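Poly(A) ribonuclease POP2 (Saccharomyces cerevisiae, PDB 1UOC) degrades poly(A) RNA from the 3' end, probably as a catalytic subunit of the CCR4-NOT mRNA deadenylase; this chain is the RNase D domain of the protein. Local coordinates at residues F15-W20 / Y25-V30; S36-V41 / N91-G96; P97-F102 / Q250-L255; S148-M151 / T157-T160. All blocks are in the same frame, centred on the assembly; numbering follows the deposited sequence.

Interaction 1 of 4, residues F15-W20 / Y25-V30; sequences FVRDVW and YSEFAV
Arg17 of the edge strand 17-19 and Glu27 of helix 24-34 form a salt bridge that ties the first strand of the mixed sheet in this DEDD nuclease domain to the helix that follows it. The bond runs from Arg17 NE to Glu27 OE1, 3.1 Å, with an N-H...O angle of 138°, so it is clearly bent. The oxygen sits at the edge of the guanidinium, tilted somewhat from its plane, whereas NE meets the carboxylate from above; the two planes are 63° apart, and the contact therefore lacks the flat, two-pronged pairing that an arginine and a carboxylate can make. The Arg17 chain is bent at chi2 and chi3, which brings NE within bonding distance of Glu27 OE1 and leaves CD 3.6 Å from that oxygen. Beside the charges, the methyl CG2 of Val19 packs on Glu27 CG at 4.0 Å, the two side chains running past each other in opposite senses. The second carboxylate oxygen, OE2, accepts a hydrogen bond from Trp100 NE1 on strand 99-103. An alanine in place of Glu27 would probably leave both Arg17 NE and the indole N-H of Trp100 without this acceptor and open a gap beside Val19. Each donor takes one oxygen, which should restrict the rotation of the buried carboxylate, and the nearby arginine probably favours its ionised form.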
loop_
_atom_site.group_PDB
_atom_site.type_symbol
_atom_site.label_atom_id
_atom_site.label_comp_id
_atom_site.label_asym_id
_atom_site.label_seq_id
_atom_site.Cartn_x
_atom_site.Cartn_y
_atom_site.Cartn_z
ATOM N N PHE A 15 10.784 -10.200 6.717
ATOM C CA PHE A 15 11.153 -11.012 5.570
ATOM C C PHE A 15 10.134 -10.730 4.469
ATOM O O PHE A 15 8.931 -10.796 4.715
ATOM C CB PHE A 15 11.109 -12.498 5.947
ATOM C CG PHE A 15 11.192 -13.419 4.766
ATOM C CD1 PHE A 15 12.384 -13.559 4.061
ATOM C CD2 PHE A 15 10.067 -14.112 4.327
ATOM C CE1 PHE A 15 12.456 -14.376 2.924
ATOM C CE2 PHE A 15 10.124 -14.933 3.190
ATOM C CZ PHE A 15 11.322 -15.064 2.486
ATOM N N VAL A 16 10.616 -10.416 3.268
ATOM C CA VAL A 16 9.751 -10.129 2.125
ATOM C C VAL A 16 9.858 -11.210 1.050
ATOM O O VAL A 16 10.937 -11.437 0.503
ATOM C CB VAL A 16 10.117 -8.786 1.460
ATOM C CG1 VAL A 16 9.209 -8.539 0.270
ATOM C CG2 VAL A 16 10.009 -7.651 2.454
ATOM N N ARG A 17 8.753 -11.879 0.735
ATOM C CA ARG A 17 8.798 -12.905 -0.296
ATOM C C ARG A 17 8.582 -12.257 -1.650
ATOM O O ARG A 17 7.592 -11.553 -1.852
ATOM C CB ARG A 17 7.713 -13.960 -0.092
ATOM C CG ARG A 17 7.548 -14.884 -1.300
ATOM C CD ARG A 17 8.406 -16.136 -1.184
ATOM N NE ARG A 17 7.744 -17.166 -0.382
ATOM C CZ ARG A 17 8.334 -17.864 0.585
ATOM N NH1 ARG A 17 9.607 -17.652 0.879
ATOM N NH2 ARG A 17 7.648 -18.771 1.271
ATOM N N ASP A 18 9.519 -12.486 -2.564
ATOM C CA ASP A 18 9.423 -11.955 -3.909
ATOM C C ASP A 18 8.486 -12.854 -4.691
ATOM O O ASP A 18 8.525 -14.082 -4.550
ATOM C CB ASP A 18 10.791 -11.941 -4.590
ATOM C CG ASP A 18 11.464 -10.592 -4.510
ATOM O OD1 ASP A 18 10.938 -9.621 -5.098
ATOM O OD2 ASP A 18 12.521 -10.500 -3.855
ATOM N N VAL A 19 7.628 -12.240 -5.494
ATOM C CA VAL A 19 6.686 -12.992 -6.301
ATOM C C VAL A 19 6.902 -12.635 -7.769
ATOM O O VAL A 19 7.056 -11.461 -8.121
ATOM C CB VAL A 19 5.219 -12.676 -5.902
ATOM C CG1 VAL A 19 4.270 -13.665 -6.566
ATOM C CG2 VAL A 19 5.060 -12.733 -4.383
ATOM N N TRP A 20 6.943 -13.671 -8.604
ATOM C CA TRP A 20 7.114 -13.538 -10.043
ATOM C C TRP A 20 6.010 -14.391 -10.637
ATOM O O TRP A 20 5.153 -14.865 -9.902
ATOM C CB TRP A 20 8.499 -14.048 -10.482
ATOM C CG TRP A 20 9.614 -13.335 -9.784
ATOM C CD1 TRP A 20 10.154 -13.655 -8.570
ATOM C CD2 TRP A 20 10.249 -12.118 -10.194
ATOM N NE1 TRP A 20 11.078 -12.713 -8.197
ATOM C CE2 TRP A 20 11.156 -11.757 -9.172
ATOM C CE3 TRP A 20 10.136 -11.297 -11.316
ATOM C CZ2 TRP A 20 11.947 -10.611 -9.241
ATOM C CZ3 TRP A 20 10.923 -10.153 -11.392
ATOM C CH2 TRP A 20 11.818 -9.820 -10.355
ATOM N N TYR A 25 0.437 -17.831 -8.172
ATOM C CA TYR A 25 -0.733 -18.537 -7.649
ATOM C C TYR A 25 -0.555 -19.179 -6.284
ATOM O O TYR A 25 -1.437 -19.085 -5.433
ATOM C CB TYR A 25 -1.213 -19.576 -8.657
ATOM C CG TYR A 25 -1.815 -18.933 -9.878
ATOM C CD1 TYR A 25 -1.036 -18.148 -10.725
ATOM C CD2 TYR A 25 -3.176 -19.052 -10.154
ATOM C CE1 TYR A 25 -1.591 -17.491 -11.810
ATOM C CE2 TYR A 25 -3.749 -18.396 -11.238
ATOM C CZ TYR A 25 -2.946 -17.616 -12.060
ATOM O OH TYR A 25 -3.492 -16.958 -13.133
ATOM N N SER A 26 0.589 -19.807 -6.056
ATOM C CA SER A 26 0.830 -20.435 -4.769
ATOM C C SER A 26 0.899 -19.396 -3.650
ATOM O O SER A 26 0.440 -19.651 -2.535
ATOM C CB SER A 26 2.118 -21.264 -4.817
ATOM O OG SER A 26 3.198 -20.497 -5.295
ATOM N N GLU A 27 1.453 -18.221 -3.940
ATOM C CA GLU A 27 1.535 -17.172 -2.916
ATOM C C GLU A 27 0.150 -16.622 -2.615
ATOM O O GLU A 27 -0.155 -16.276 -1.469
ATOM C CB GLU A 27 2.468 -16.035 -3.352
ATOM C CG GLU A 27 3.910 -16.481 -3.515
ATOM C CD GLU A 27 4.485 -17.134 -2.266
ATOM O OE1 GLU A 27 5.469 -17.890 -2.408
ATOM O OE2 GLU A 27 3.980 -16.892 -1.145
ATOM N N PHE A 28 -0.696 -16.539 -3.639
ATOM C CA PHE A 28 -2.039 -16.050 -3.415
ATOM C C PHE A 28 -2.851 -17.092 -2.655
ATOM O O PHE A 28 -3.832 -16.762 -1.988
ATOM C CB PHE A 28 -2.727 -15.692 -4.724
ATOM C CG PHE A 28 -2.886 -14.217 -4.916
ATOM C CD1 PHE A 28 -1.988 -13.501 -5.692
ATOM C CD2 PHE A 28 -3.877 -13.522 -4.220
ATOM C CE1 PHE A 28 -2.068 -12.110 -5.769
ATOM C CE2 PHE A 28 -3.962 -12.136 -4.291
ATOM C CZ PHE A 28 -3.052 -11.427 -5.069
ATOM N N ALA A 29 -2.434 -18.351 -2.741
ATOM C CA ALA A 29 -3.131 -19.411 -2.012
ATOM C C ALA A 29 -2.835 -19.194 -0.521
ATOM O O ALA A 29 -3.718 -19.344 0.321
ATOM C CB ALA A 29 -2.643 -20.779 -2.465
ATOM N N VAL A 30 -1.592 -18.824 -0.209
ATOM C CA VAL A 30 -1.187 -18.553 1.173
ATOM C C VAL A 30 -1.879 -17.295 1.702
ATOM O O VAL A 30 -2.341 -17.264 2.836
ATOM C CB VAL A 30 0.344 -18.347 1.286
ATOM C CG1 VAL A 30 0.713 -17.893 2.701
ATOM C CG2 VAL A 30 1.075 -19.639 0.929
#

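Interaction 2 of 4, residues S36-V41 / N91-G96; sequences SQYNHV and NKPDNG. With CA (calcium ion), chain C.
The phenol ring of Tyr38 has Pro93 CD over the centre of one face, 3.5 Å from the ring centroid and 12° off the normal, a well-centred CH-pi contact. Gln37 CG lies over the opposite face, offset toward the rim, and the backbone oxygen of Asn91 sits at the ring edge, 3.4 Å from Tyr38 CD2. Lys92 CA approaches obliquely, 3.6 Å from Tyr38 CE2. Tyr38 CG stands beside the backbone N and anti to the carbonyl carbon (chi1 -58°), which carries the ring out from the connection between helix 24-34 and strand 40-48 onto the 91-96 loop. There the Tyr38 and Pro93 side chains run past each other in opposite directions. The backbone bends at Tyr38 in an inverse gamma turn, and beyond it Asn39 and His40 both face Ser86 in a classic beta bulge. At the start of the segment, Ser36 OG binds the calcium ion at 2.5 Å, together with Gln33 O and a water that also accepts from Ser36 N. A serine in place of Tyr38 would probably uncover the Pro93 ring and open a gap against the 91-93 backbone. Proline CH groups next to nitrogen are slightly polarised, as are aromatic C-H groups, so the pi face toward CD and the ring edge toward the Asn91 carbonyl are electrostatically matched, and the loop is held here without a hydrogen bond between the segments.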
loop_
_atom_site.group_PDB
_atom_site.type_symbol
_atom_site.label_atom_id
_atom_site.label_comp_id
_atom_site.label_asym_id
_atom_site.label_seq_id
_atom_site.Cartn_x
_atom_site.Cartn_y
_atom_site.Cartn_z
ATOM N N SER A 36 -8.195 -14.338 6.943
ATOM C CA SER A 36 -9.239 -14.367 7.979
ATOM C C SER A 36 -8.687 -13.972 9.354
ATOM O O SER A 36 -9.375 -13.337 10.143
ATOM C CB SER A 36 -9.902 -15.750 8.062
ATOM O OG SER A 36 -8.964 -16.753 8.421
ATOM N N GLN A 37 -7.442 -14.334 9.639
ATOM C CA GLN A 37 -6.823 -13.988 10.917
ATOM C C GLN A 37 -5.986 -12.704 10.801
ATOM O O GLN A 37 -6.074 -11.783 11.632
ATOM C CB GLN A 37 -5.925 -15.135 11.407
ATOM C CG GLN A 37 -5.271 -14.855 12.751
ATOM C CD GLN A 37 -4.512 -16.060 13.291
ATOM O OE1 GLN A 37 -4.678 -17.177 12.813
ATOM N NE2 GLN A 37 -3.683 -15.831 14.302
ATOM N N TYR A 38 -5.150 -12.661 9.774
ATOM C CA TYR A 38 -4.304 -11.504 9.547
ATOM C C TYR A 38 -5.064 -10.645 8.553
ATOM O O TYR A 38 -4.707 -10.554 7.373
ATOM C CB TYR A 38 -2.950 -11.974 9.030
ATOM C CG TYR A 38 -2.297 -12.917 10.018
ATOM C CD1 TYR A 38 -2.348 -14.304 9.836
ATOM C CD2 TYR A 38 -1.700 -12.424 11.181
ATOM C CE1 TYR A 38 -1.825 -15.173 10.786
ATOM C CE2 TYR A 38 -1.171 -13.280 12.141
ATOM C CZ TYR A 38 -1.237 -14.652 11.938
ATOM O OH TYR A 38 -0.718 -15.497 12.893
ATOM N N ASN A 39 -6.130 -10.032 9.078
ATOM C CA ASN A 39 -7.061 -9.218 8.305
ATOM C C ASN A 39 -6.720 -7.755 8.061
ATOM O O ASN A 39 -7.563 -7.001 7.569
ATOM C CB ASN A 39 -8.485 -9.341 8.894
ATOM C CG ASN A 39 -8.583 -8.880 10.361
ATOM O OD1 ASN A 39 -7.713 -8.170 10.868
ATOM N ND2 ASN A 39 -9.664 -9.278 11.039
ATOM N N HIS A 40 -5.505 -7.344 8.412
ATOM C CA HIS A 40 -5.057 -5.971 8.151
ATOM C C HIS A 40 -4.056 -6.088 6.994
ATOM O O HIS A 40 -3.078 -6.829 7.077
ATOM C CB HIS A 40 -4.388 -5.353 9.388
ATOM C CG HIS A 40 -5.357 -4.793 10.386
ATOM N ND1 HIS A 40 -6.355 -5.550 10.968
ATOM C CD2 HIS A 40 -5.499 -3.540 10.882
ATOM C CE1 HIS A 40 -7.069 -4.785 11.776
ATOM N NE2 HIS A 40 -6.573 -3.560 11.742
ATOM N N VAL A 41 -4.323 -5.364 5.914
ATOM C CA VAL A 41 -3.496 -5.405 4.713
ATOM C C VAL A 41 -2.968 -4.023 4.322
ATOM O O VAL A 41 -3.746 -3.080 4.149
ATOM C CB VAL A 41 -4.322 -5.912 3.507
ATOM C CG1 VAL A 41 -3.405 -6.302 2.347
ATOM C CG2 VAL A 41 -5.186 -7.078 3.941
ATOM N N ASN A 91 0.542 -8.522 14.976
ATOM C CA ASN A 91 1.084 -9.871 15.055
ATOM C C ASN A 91 1.079 -10.455 13.654
ATOM O O ASN A 91 0.197 -10.140 12.846
ATOM C CB ASN A 91 0.221 -10.752 15.951
ATOM C CG ASN A 91 0.148 -10.243 17.368
ATOM O OD1 ASN A 91 -0.895 -10.352 18.017
ATOM N ND2 ASN A 91 1.256 -9.697 17.869
ATOM N N LYS A 92 2.060 -11.313 13.379
ATOM C CA LYS A 92 2.190 -11.960 12.084
ATOM C C LYS A 92 2.495 -13.441 12.296
ATOM O O LYS A 92 2.912 -13.847 13.381
ATOM C CB LYS A 92 3.317 -11.295 11.292
ATOM C CG LYS A 92 3.022 -9.842 10.863
ATOM C CD LYS A 92 4.277 -9.187 10.241
ATOM C CE LYS A 92 3.936 -8.066 9.254
ATOM N NZ LYS A 92 3.398 -8.570 7.941
ATOM N N PRO A 93 2.258 -14.278 11.275
ATOM C CA PRO A 93 2.541 -15.707 11.425
ATOM C C PRO A 93 4.017 -15.949 11.726
ATOM O O PRO A 93 4.884 -15.317 11.120
ATOM C CB PRO A 93 2.104 -16.286 10.078
ATOM C CG PRO A 93 2.164 -15.102 9.138
ATOM C CD PRO A 93 1.620 -14.004 9.980
ATOM N N ASP A 94 4.303 -16.853 12.668
ATOM C CA ASP A 94 5.685 -17.151 13.055
ATOM C C ASP A 94 6.447 -17.952 12.002
ATOM O O ASP A 94 7.677 -17.978 11.992
ATOM C CB ASP A 94 5.724 -17.886 14.404
ATOM C CG ASP A 94 5.240 -17.014 15.567
ATOM O OD1 ASP A 94 5.606 -15.818 15.614
ATOM O OD2 ASP A 94 4.507 -17.532 16.440
ATOM N N ASN A 95 5.709 -18.600 11.114
ATOM C CA ASN A 95 6.310 -19.371 10.040
ATOM C C ASN A 95 5.816 -18.874 8.692
ATOM O O ASN A 95 4.656 -18.505 8.549
ATOM C CB ASN A 95 5.966 -20.855 10.173
ATOM C CG ASN A 95 6.977 -21.614 11.000
ATOM O OD1 ASN A 95 7.261 -22.781 10.725
ATOM N ND2 ASN A 95 7.527 -20.963 12.023
ATOM N N GLY A 96 6.695 -18.869 7.702
ATOM C CA GLY A 96 6.295 -18.434 6.378
ATOM C C GLY A 96 6.262 -16.928 6.216
ATOM O O GLY A 96 6.373 -16.181 7.196
HETATM CA CA CA C . -7.752 -18.540 7.169
HETATM O O HOH W 1 -8.536 -16.928 5.195
#

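Interaction 3 of 4, residues P97-F102 / Q250-L255; sequences PSTWQF and QSLLML
Thr99 of strand 99-103 rests against Ser251 and Leu252 of helix 247-264, and the direct contacts are of van der Waals type. The methyl CG2 of Thr99 faces the hydroxyl of Ser251, 3.7 Å from OG, and also lies 4.0 Å from Leu252 CB. Its hydroxyl side is turned to Leu252, with OG1 3.7 Å from CD1, and the two side chains cross at about a right angle. With OG1 beside the backbone N and CG2 anti to it (chi1 -62°), Thr99 turns OG1 to the leucine and sets CG2 between the serine hydroxyl and Leu252 CB. The polar bonds lead elsewhere: Thr99 OG1 is hydrogen-bonded to Ser84 OG on strand 77-86, while Ser251 OG bonds to Gly248 O one helical turn back. Both buried hydroxyls are thus satisfied without pairing to each other. Gln250, a predicted ligand of the catalytic divalent metal, precedes Ser251, whose side chain comes to about 4 Å from that of Ser44, another predicted ligand. The helix lies against one face of the sheet, touching strands 40-48, 77-86 and 99-103, while the side chain of Trp100 points away from this helix, toward the side of the sheet where helix 24-34 lies.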
loop_
_atom_site.group_PDB
_atom_site.type_symbol
_atom_site.label_atom_id
_atom_site.label_comp_id
_atom_site.label_asym_id
_atom_site.label_seq_id
_atom_site.Cartn_x
_atom_site.Cartn_y
_atom_site.Cartn_z
ATOM N N PRO A 97 6.097 -16.454 4.971
ATOM C CA PRO A 97 6.038 -15.037 4.602
ATOM C C PRO A 97 4.737 -14.335 4.997
ATOM O O PRO A 97 3.650 -14.912 4.954
ATOM C CB PRO A 97 6.230 -15.077 3.092
ATOM C CG PRO A 97 5.490 -16.336 2.727
ATOM C CD PRO A 97 6.003 -17.304 3.773
ATOM N N SER A 98 4.873 -13.065 5.342
ATOM C CA SER A 98 3.755 -12.238 5.752
ATOM C C SER A 98 3.779 -10.928 4.928
ATOM O O SER A 98 2.948 -10.034 5.112
ATOM C CB SER A 98 3.917 -11.935 7.234
ATOM O OG SER A 98 2.705 -11.521 7.780
ATOM N N THR A 99 4.763 -10.816 4.043
ATOM C CA THR A 99 4.901 -9.641 3.191
ATOM C C THR A 99 5.331 -10.132 1.827
ATOM O O THR A 99 6.184 -11.005 1.717
ATOM C CB THR A 99 5.958 -8.655 3.738
ATOM O OG1 THR A 99 5.544 -8.182 5.018
ATOM C CG2 THR A 99 6.095 -7.439 2.800
ATOM N N TRP A 100 4.740 -9.564 0.788
ATOM C CA TRP A 100 5.029 -9.977 -0.569
ATOM C C TRP A 100 5.366 -8.773 -1.418
ATOM O O TRP A 100 4.865 -7.671 -1.180
ATOM C CB TRP A 100 3.794 -10.654 -1.174
ATOM C CG TRP A 100 3.432 -11.965 -0.523
ATOM C CD1 TRP A 100 3.849 -13.210 -0.899
ATOM C CD2 TRP A 100 2.648 -12.144 0.664
ATOM N NE1 TRP A 100 3.376 -14.151 -0.021
ATOM C CE2 TRP A 100 2.638 -13.525 0.953
ATOM C CE3 TRP A 100 1.959 -11.267 1.515
ATOM C CZ2 TRP A 100 1.963 -14.056 2.060
ATOM C CZ3 TRP A 100 1.291 -11.790 2.612
ATOM C CH2 TRP A 100 1.299 -13.176 2.877
ATOM N N GLN A 101 6.221 -8.999 -2.409
ATOM C CA GLN A 101 6.583 -7.966 -3.356
ATOM C C GLN A 101 6.311 -8.563 -4.712
ATOM O O GLN A 101 7.067 -9.402 -5.188
ATOM C CB GLN A 101 8.054 -7.570 -3.269
ATOM C CG GLN A 101 8.371 -6.402 -4.217
ATOM C CD GLN A 101 9.780 -5.864 -4.058
ATOM O OE1 GLN A 101 10.729 -6.419 -4.593
ATOM N NE2 GLN A 101 9.917 -4.783 -3.318
ATOM N N PHE A 102 5.215 -8.141 -5.324
ATOM C CA PHE A 102 4.856 -8.632 -6.638
ATOM C C PHE A 102 5.618 -7.837 -7.698
ATOM O O PHE A 102 5.599 -6.608 -7.702
ATOM C CB PHE A 102 3.347 -8.499 -6.851
ATOM C CG PHE A 102 2.516 -9.270 -5.849
ATOM C CD1 PHE A 102 2.182 -8.708 -4.616
ATOM C CD2 PHE A 102 2.076 -10.554 -6.138
ATOM C CE1 PHE A 102 1.420 -9.416 -3.688
ATOM C CE2 PHE A 102 1.312 -11.275 -5.217
ATOM C CZ PHE A 102 0.984 -10.700 -3.987
ATOM N N GLN A 250 8.340 -1.410 2.008
ATOM C CA GLN A 250 7.523 -0.234 2.278
ATOM C C GLN A 250 6.141 -0.622 2.801
ATOM O O GLN A 250 5.637 -0.002 3.733
ATOM C CB GLN A 250 7.368 0.616 1.010
ATOM C CG GLN A 250 8.586 1.464 0.653
ATOM C CD GLN A 250 8.797 2.614 1.624
ATOM O OE1 GLN A 250 7.985 3.542 1.695
ATOM N NE2 GLN A 250 9.887 2.556 2.390
ATOM N N SER A 251 5.521 -1.634 2.203
ATOM C CA SER A 251 4.198 -2.038 2.668
ATOM C C SER A 251 4.381 -2.567 4.080
ATOM O O SER A 251 3.567 -2.317 4.961
ATOM C CB SER A 251 3.572 -3.112 1.753
ATOM O OG SER A 251 4.275 -4.353 1.814
ATOM N N LEU A 252 5.482 -3.278 4.296
ATOM C CA LEU A 252 5.793 -3.818 5.607
ATOM C C LEU A 252 5.979 -2.710 6.661
ATOM O O LEU A 252 5.427 -2.787 7.760
ATOM C CB LEU A 252 7.055 -4.690 5.526
ATOM C CG LEU A 252 7.662 -5.127 6.867
ATOM C CD1 LEU A 252 6.626 -5.863 7.724
ATOM C CD2 LEU A 252 8.875 -6.010 6.589
ATOM N N LEU A 253 6.747 -1.680 6.320
ATOM C CA LEU A 253 7.013 -0.576 7.243
ATOM C C LEU A 253 5.721 0.136 7.602
ATOM O O LEU A 253 5.499 0.532 8.750
ATOM C CB LEU A 253 7.997 0.429 6.606
ATOM C CG LEU A 253 8.550 1.541 7.513
ATOM C CD1 LEU A 253 9.198 0.925 8.746
ATOM C CD2 LEU A 253 9.575 2.391 6.751
ATOM N N MET A 254 4.883 0.302 6.590
ATOM C CA MET A 254 3.586 0.954 6.700
ATOM C C MET A 254 2.719 0.249 7.733
ATOM O O MET A 254 2.218 0.869 8.669
ATOM C CB MET A 254 2.911 0.891 5.330
ATOM C CG MET A 254 1.832 1.906 5.061
ATOM S SD MET A 254 1.152 1.664 3.402
ATOM C CE MET A 254 2.622 1.944 2.423
ATOM N N LEU A 255 2.539 -1.059 7.562
ATOM C CA LEU A 255 1.717 -1.857 8.478
ATOM C C LEU A 255 2.264 -1.890 9.919
ATOM O O LEU A 255 1.508 -1.813 10.888
ATOM C CB LEU A 255 1.603 -3.285 7.939
ATOM C CG LEU A 255 0.666 -4.227 8.680
ATOM C CD1 LEU A 255 -0.766 -3.680 8.579
ATOM C CD2 LEU A 255 0.759 -5.632 8.094
#

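Interaction 4 of 4, residues S148-M151 / T157-T160; sequences SGLM and TWIT
Trp158 of strand 157-160 extends its indole to the 148-151 turn, where NE1 donates to Leu150 O at 3.0 Å and 155°. The donor lies well above the carbonyl plane, and the oxygen is tilted only modestly from the indole plane. Trp158 CG stands beside its own backbone N and anti to the carbonyl carbon (chi1 -79°), with chi2 at 85° setting the ring across the side chains of Leu150 and Met151, each crossed at about a right angle. Leu150 CB touches Trp158 CZ2 at 3.7 Å. Met151 is bent at both chi2 and chi3, a folded conformation that brings SD to 3.4 Å from Trp158 CZ2; the sulfur approaches obliquely, 4.6 Å from the centroid of the six-membered ring, in a Met-aromatic contact. A bound xenon lies about 5 Å from the Met151 side chain. The turn has its own support, since Ser148 OG accepts from Leu150 N (3.2 Å) in an ST turn, and Gly149 takes a positive phi as the chain leaves helix 138-146. This is an alpha-to-beta connection of the RNase H-like DEDD fold, with Trp158, on an inner strand between 40-48 and 197-199, fastening the loop between helix 138-146 and strand 157-160 against the sheet.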
loop_
_atom_site.group_PDB
_atom_site.type_symbol
_atom_site.label_atom_id
_atom_site.label_comp_id
_atom_site.label_asym_id
_atom_site.label_seq_id
_atom_site.Cartn_x
_atom_site.Cartn_y
_atom_site.Cartn_z
ATOM N N SER A 148 -9.388 -13.004 -3.813
ATOM C CA SER A 148 -8.584 -13.348 -2.651
ATOM C C SER A 148 -9.324 -13.258 -1.320
ATOM O O SER A 148 -8.920 -13.878 -0.331
ATOM C CB SER A 148 -7.348 -12.445 -2.592
ATOM O OG SER A 148 -7.726 -11.106 -2.332
ATOM N N GLY A 149 -10.400 -12.483 -1.290
ATOM C CA GLY A 149 -11.134 -12.313 -0.054
ATOM C C GLY A 149 -10.734 -11.008 0.617
ATOM O O GLY A 149 -11.264 -10.659 1.658
ATOM N N LEU A 150 -9.801 -10.277 0.018
ATOM C CA LEU A 150 -9.358 -9.003 0.583
ATOM C C LEU A 150 -10.261 -7.832 0.197
ATOM O O LEU A 150 -10.289 -6.811 0.892
ATOM C CB LEU A 150 -7.923 -8.684 0.145
ATOM C CG LEU A 150 -6.773 -9.545 0.668
ATOM C CD1 LEU A 150 -5.448 -9.029 0.165
ATOM C CD2 LEU A 150 -6.779 -9.504 2.155
ATOM N N MET A 151 -10.982 -7.980 -0.915
ATOM C CA MET A 151 -11.867 -6.928 -1.419
ATOM C C MET A 151 -13.340 -7.084 -1.036
ATOM O O MET A 151 -13.816 -8.184 -0.792
ATOM C CB MET A 151 -11.777 -6.855 -2.945
ATOM C CG MET A 151 -10.370 -6.943 -3.522
ATOM S SD MET A 151 -9.237 -5.755 -2.810
ATOM C CE MET A 151 -9.871 -4.211 -3.426
ATOM N N THR A 157 -9.283 -4.689 6.902
ATOM C CA THR A 157 -8.902 -3.287 7.015
ATOM C C THR A 157 -7.697 -2.990 6.125
ATOM O O THR A 157 -6.628 -3.572 6.302
ATOM C CB THR A 157 -8.537 -2.956 8.477
ATOM O OG1 THR A 157 -9.670 -3.207 9.317
ATOM C CG2 THR A 157 -8.111 -1.509 8.622
ATOM N N TRP A 158 -7.862 -2.094 5.161
ATOM C CA TRP A 158 -6.747 -1.741 4.283
ATOM C C TRP A 158 -5.991 -0.552 4.838
ATOM O O TRP A 158 -6.588 0.384 5.359
ATOM C CB TRP A 158 -7.231 -1.415 2.869
ATOM C CG TRP A 158 -7.543 -2.626 2.027
ATOM C CD1 TRP A 158 -8.714 -3.324 1.985
ATOM C CD2 TRP A 158 -6.673 -3.251 1.082
ATOM N NE1 TRP A 158 -8.631 -4.344 1.066
ATOM C CE2 TRP A 158 -7.385 -4.323 0.497
ATOM C CE3 TRP A 158 -5.354 -3.010 0.670
ATOM C CZ2 TRP A 158 -6.823 -5.157 -0.479
ATOM C CZ3 TRP A 158 -4.785 -3.846 -0.308
ATOM C CH2 TRP A 158 -5.522 -4.905 -0.867
ATOM N N ILE A 159 -4.670 -0.599 4.723
ATOM C CA ILE A 159 -3.783 0.457 5.215
ATOM C C ILE A 159 -3.009 1.008 4.027
ATOM O O ILE A 159 -2.420 0.245 3.260
ATOM C CB ILE A 159 -2.775 -0.094 6.251
ATOM C CG1 ILE A 159 -3.528 -0.772 7.396
ATOM C CG2 ILE A 159 -1.880 1.036 6.777
ATOM C CD1 ILE A 159 -4.437 0.167 8.178
ATOM N N THR A 160 -3.004 2.328 3.882
ATOM C CA THR A 160 -2.327 2.970 2.772
ATOM C C THR A 160 -1.592 4.208 3.243
ATOM O O THR A 160 -1.787 4.669 4.368
ATOM C CB THR A 160 -3.349 3.378 1.701
ATOM O OG1 THR A 160 -2.664 3.946 0.579
ATOM C CG2 THR A 160 -4.330 4.408 2.277
#

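How the interactions relate
From the N terminus, interaction 1 closes a short loop between edge strand 17-19 and helix 24-34. Interaction 2 closes the roughly 50-residue loop that holds strands 40-48 and 77-86 and helix 61-73. Interaction 3 opens next and spans almost 150 residues, bringing strand 99-103 together with helix 247-264; interaction 4, a local closure before and on strand 157-160, falls wholly within that span. No two cross. The sheet connects them: strands 17-19 and 99-103 pair between interactions 1 and 3, strands 40-48 and 157-160 between interactions 2 and 4. Lys92 NZ bonds to Ser98 OG between interactions 2 and 3, and Met254 packs on Thr160 between interactions 3 and 4.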